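Local coordinates for glycoprotein (Chandipura virus, PDB 5MDM) that probably attaches the virus to host receptors and, as a class III fusion glycoprotein, drives fusion of viral and endosomal membranes at acidic pH, at residues A[178-183]-A[220-225]. Numbering follows the deposited sequence.
Sequences CGQSFT and LSYCGR
Cys178 and Cys223 bring the two backbones closest, their CA atoms 5.4 Å apart, with no hydrogen bond between the segments. Residues 220-225 run from strand 218-222 through the turn of a β-hairpin: a type I' turn from Tyr222 to Arg225, with Cys223 and Gly224 at its corners, both at positive phi, closed by paired Tyr222-Arg225 backbone bonds. From this turn Cys223 reaches the residues leading into strand 180-192 and closes a disulfide, Cys178 SG to Cys223 SG 2.0 Å, with a chi3 of 64°.

Phe182 meets the disulfide with its edge and Arg225 with one face. Cys223 SG is 5.0 Å from the ring centroid and nearly in plane, a sulfur-aromatic contact. Over the face, Arg225 makes a cation-pi contact, CZ 4.1 Å from the Phe182 centroid and only 7° off the normal; NH2 is the nearest atom, offset toward the rim, and the two planes are inclined by 50°. Extended from CG to NE, the Arg225 chain carries the guanidinium from the turn to the ring; NH2 also hydrogen-bonds Ser44 OG, which anchors the group there. Tyr222 meets Phe182 edge-on, Tyr222 CD2 3.7 Å from Phe182 CZ, while its hydroxyl end lies against the Gln180 side chain, which crosses it at about a right angle.

Asp138, a residue that interacts with host vimentin, packs against Tyr222 and Cys223 and accepts a hydrogen bond from Gly179 N. Strand 36-49 pairs with strand 180-192, and Trp235 of strand 235-237, the third strand of the hairpin's sheet, touches Phe182, Tyr222 and Arg225. The disulfide joins the lead-in to one antiparallel sheet to the hairpin turn of another.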
loop_
_atom_site.group_PDB
_atom_site.type_symbol
_atom_site.label_atom_id
_atom_site.label_comp_id
_atom_site.label_asym_id
_atom_site.label_seq_id
_atom_site.Cartn_x
_atom_site.Cartn_y
_atom_site.Cartn_z
ATOM N N CYS A 178 4.610 -13.474 -22.360
ATOM C CA CYS A 178 5.063 -12.715 -21.210
ATOM C C CYS A 178 3.871 -12.144 -20.470
ATOM O O CYS A 178 2.934 -11.630 -21.075
ATOM C CB CYS A 178 5.982 -11.580 -21.660
ATOM S SG CYS A 178 6.964 -10.836 -20.344
ATOM N N GLY A 179 3.903 -12.239 -19.156
ATOM C CA GLY A 179 2.856 -11.639 -18.359
ATOM C C GLY A 179 3.341 -10.358 -17.715
ATOM O O GLY A 179 2.845 -9.949 -16.668
ATOM N N GLN A 180 4.310 -9.716 -18.354
ATOM C CA GLN A 180 4.992 -8.576 -17.764
ATOM C C GLN A 180 5.130 -7.426 -18.759
ATOM O O GLN A 180 5.459 -7.638 -19.930
ATOM C CB GLN A 180 6.375 -9.011 -17.286
ATOM C CG GLN A 180 6.955 -8.140 -16.206
ATOM C CD GLN A 180 6.367 -8.448 -14.852
ATOM O OE1 GLN A 180 5.651 -9.441 -14.684
ATOM N NE2 GLN A 180 6.667 -7.601 -13.870
ATOM N N SER A 181 4.879 -6.210 -18.289
ATOM C CA SER A 181 5.089 -5.020 -19.106
ATOM C C SER A 181 6.485 -4.453 -18.884
ATOM O O SER A 181 7.042 -4.562 -17.793
ATOM C CB SER A 181 4.042 -3.962 -18.786
ATOM O OG SER A 181 2.744 -4.475 -19.006
ATOM N N PHE A 182 7.049 -3.848 -19.922
ATOM C CA PHE A 182 8.399 -3.307 -19.837
ATOM C C PHE A 182 8.446 -1.816 -20.127
ATOM O O PHE A 182 7.434 -1.199 -20.465
ATOM C CB PHE A 182 9.329 -4.048 -20.789
ATOM C CG PHE A 182 9.650 -5.437 -20.351
ATOM C CD1 PHE A 182 8.726 -6.456 -20.504
ATOM C CD2 PHE A 182 10.876 -5.727 -19.778
ATOM C CE1 PHE A 182 9.017 -7.744 -20.101
ATOM C CE2 PHE A 182 11.176 -7.012 -19.369
ATOM C CZ PHE A 182 10.243 -8.024 -19.532
ATOM N N THR A 183 9.630 -1.237 -19.969
ATOM C CA THR A 183 9.870 0.130 -20.404
ATOM C C THR A 183 11.307 0.295 -20.875
ATOM O O THR A 183 12.229 -0.319 -20.325
ATOM C CB THR A 183 9.576 1.162 -19.304
ATOM O OG1 THR A 183 9.697 2.479 -19.854
ATOM C CG2 THR A 183 10.563 1.029 -18.154
ATOM N N LEU A 220 20.623 -13.630 -16.802
ATOM C CA LEU A 220 19.346 -14.344 -16.752
ATOM C C LEU A 220 18.468 -13.983 -17.942
ATOM O O LEU A 220 18.401 -12.824 -18.363
ATOM C CB LEU A 220 18.610 -14.059 -15.435
ATOM C CG LEU A 220 17.291 -14.770 -15.113
ATOM C CD1 LEU A 220 17.123 -14.865 -13.615
ATOM C CD2 LEU A 220 16.100 -14.038 -15.696
ATOM N N SER A 221 17.795 -14.992 -18.481
ATOM C CA SER A 221 16.906 -14.798 -19.614
ATOM C C SER A 221 15.490 -14.621 -19.110
ATOM O O SER A 221 14.933 -15.510 -18.466
ATOM C CB SER A 221 16.969 -15.994 -20.559
ATOM O OG SER A 221 16.149 -15.777 -21.696
ATOM N N TYR A 222 14.907 -13.468 -19.406
ATOM C CA TYR A 222 13.589 -13.136 -18.889
ATOM C C TYR A 222 12.654 -12.705 -20.008
ATOM O O TYR A 222 12.988 -11.827 -20.805
ATOM C CB TYR A 222 13.700 -12.026 -17.846
ATOM C CG TYR A 222 12.427 -11.782 -17.086
ATOM C CD1 TYR A 222 11.939 -12.727 -16.198
ATOM C CD2 TYR A 222 11.715 -10.604 -17.251
ATOM C CE1 TYR A 222 10.775 -12.512 -15.492
ATOM C CE2 TYR A 222 10.546 -10.378 -16.547
ATOM C CZ TYR A 222 10.082 -11.336 -15.670
ATOM O OH TYR A 222 8.922 -11.117 -14.969
ATOM N N CYS A 223 11.482 -13.329 -20.056
ATOM C CA CYS A 223 10.480 -13.007 -21.061
ATOM C C CYS A 223 11.034 -13.100 -22.478
ATOM O O CYS A 223 10.759 -12.247 -23.322
ATOM C CB CYS A 223 9.892 -11.622 -20.808
ATOM S SG CYS A 223 8.661 -11.583 -19.495
ATOM N N GLY A 224 11.829 -14.135 -22.724
ATOM C CA GLY A 224 12.323 -14.410 -24.055
ATOM C C GLY A 224 13.479 -13.540 -24.500
ATOM O O GLY A 224 13.791 -13.492 -25.688
ATOM N N ARG A 225 14.120 -12.847 -23.567
ATOM C CA ARG A 225 15.322 -12.093 -23.925
ATOM C C ARG A 225 16.404 -12.022 -22.848
ATOM O O ARG A 225 16.118 -12.061 -21.653
ATOM C CB ARG A 225 14.990 -10.705 -24.490
ATOM C CG ARG A 225 14.155 -9.785 -23.618
ATOM C CD ARG A 225 13.734 -8.590 -24.476
ATOM N NE ARG A 225 13.188 -7.454 -23.734
ATOM C CZ ARG A 225 11.899 -7.286 -23.456
ATOM N NH1 ARG A 225 11.004 -8.196 -23.832
ATOM N NH2 ARG A 225 11.507 -6.208 -22.793
#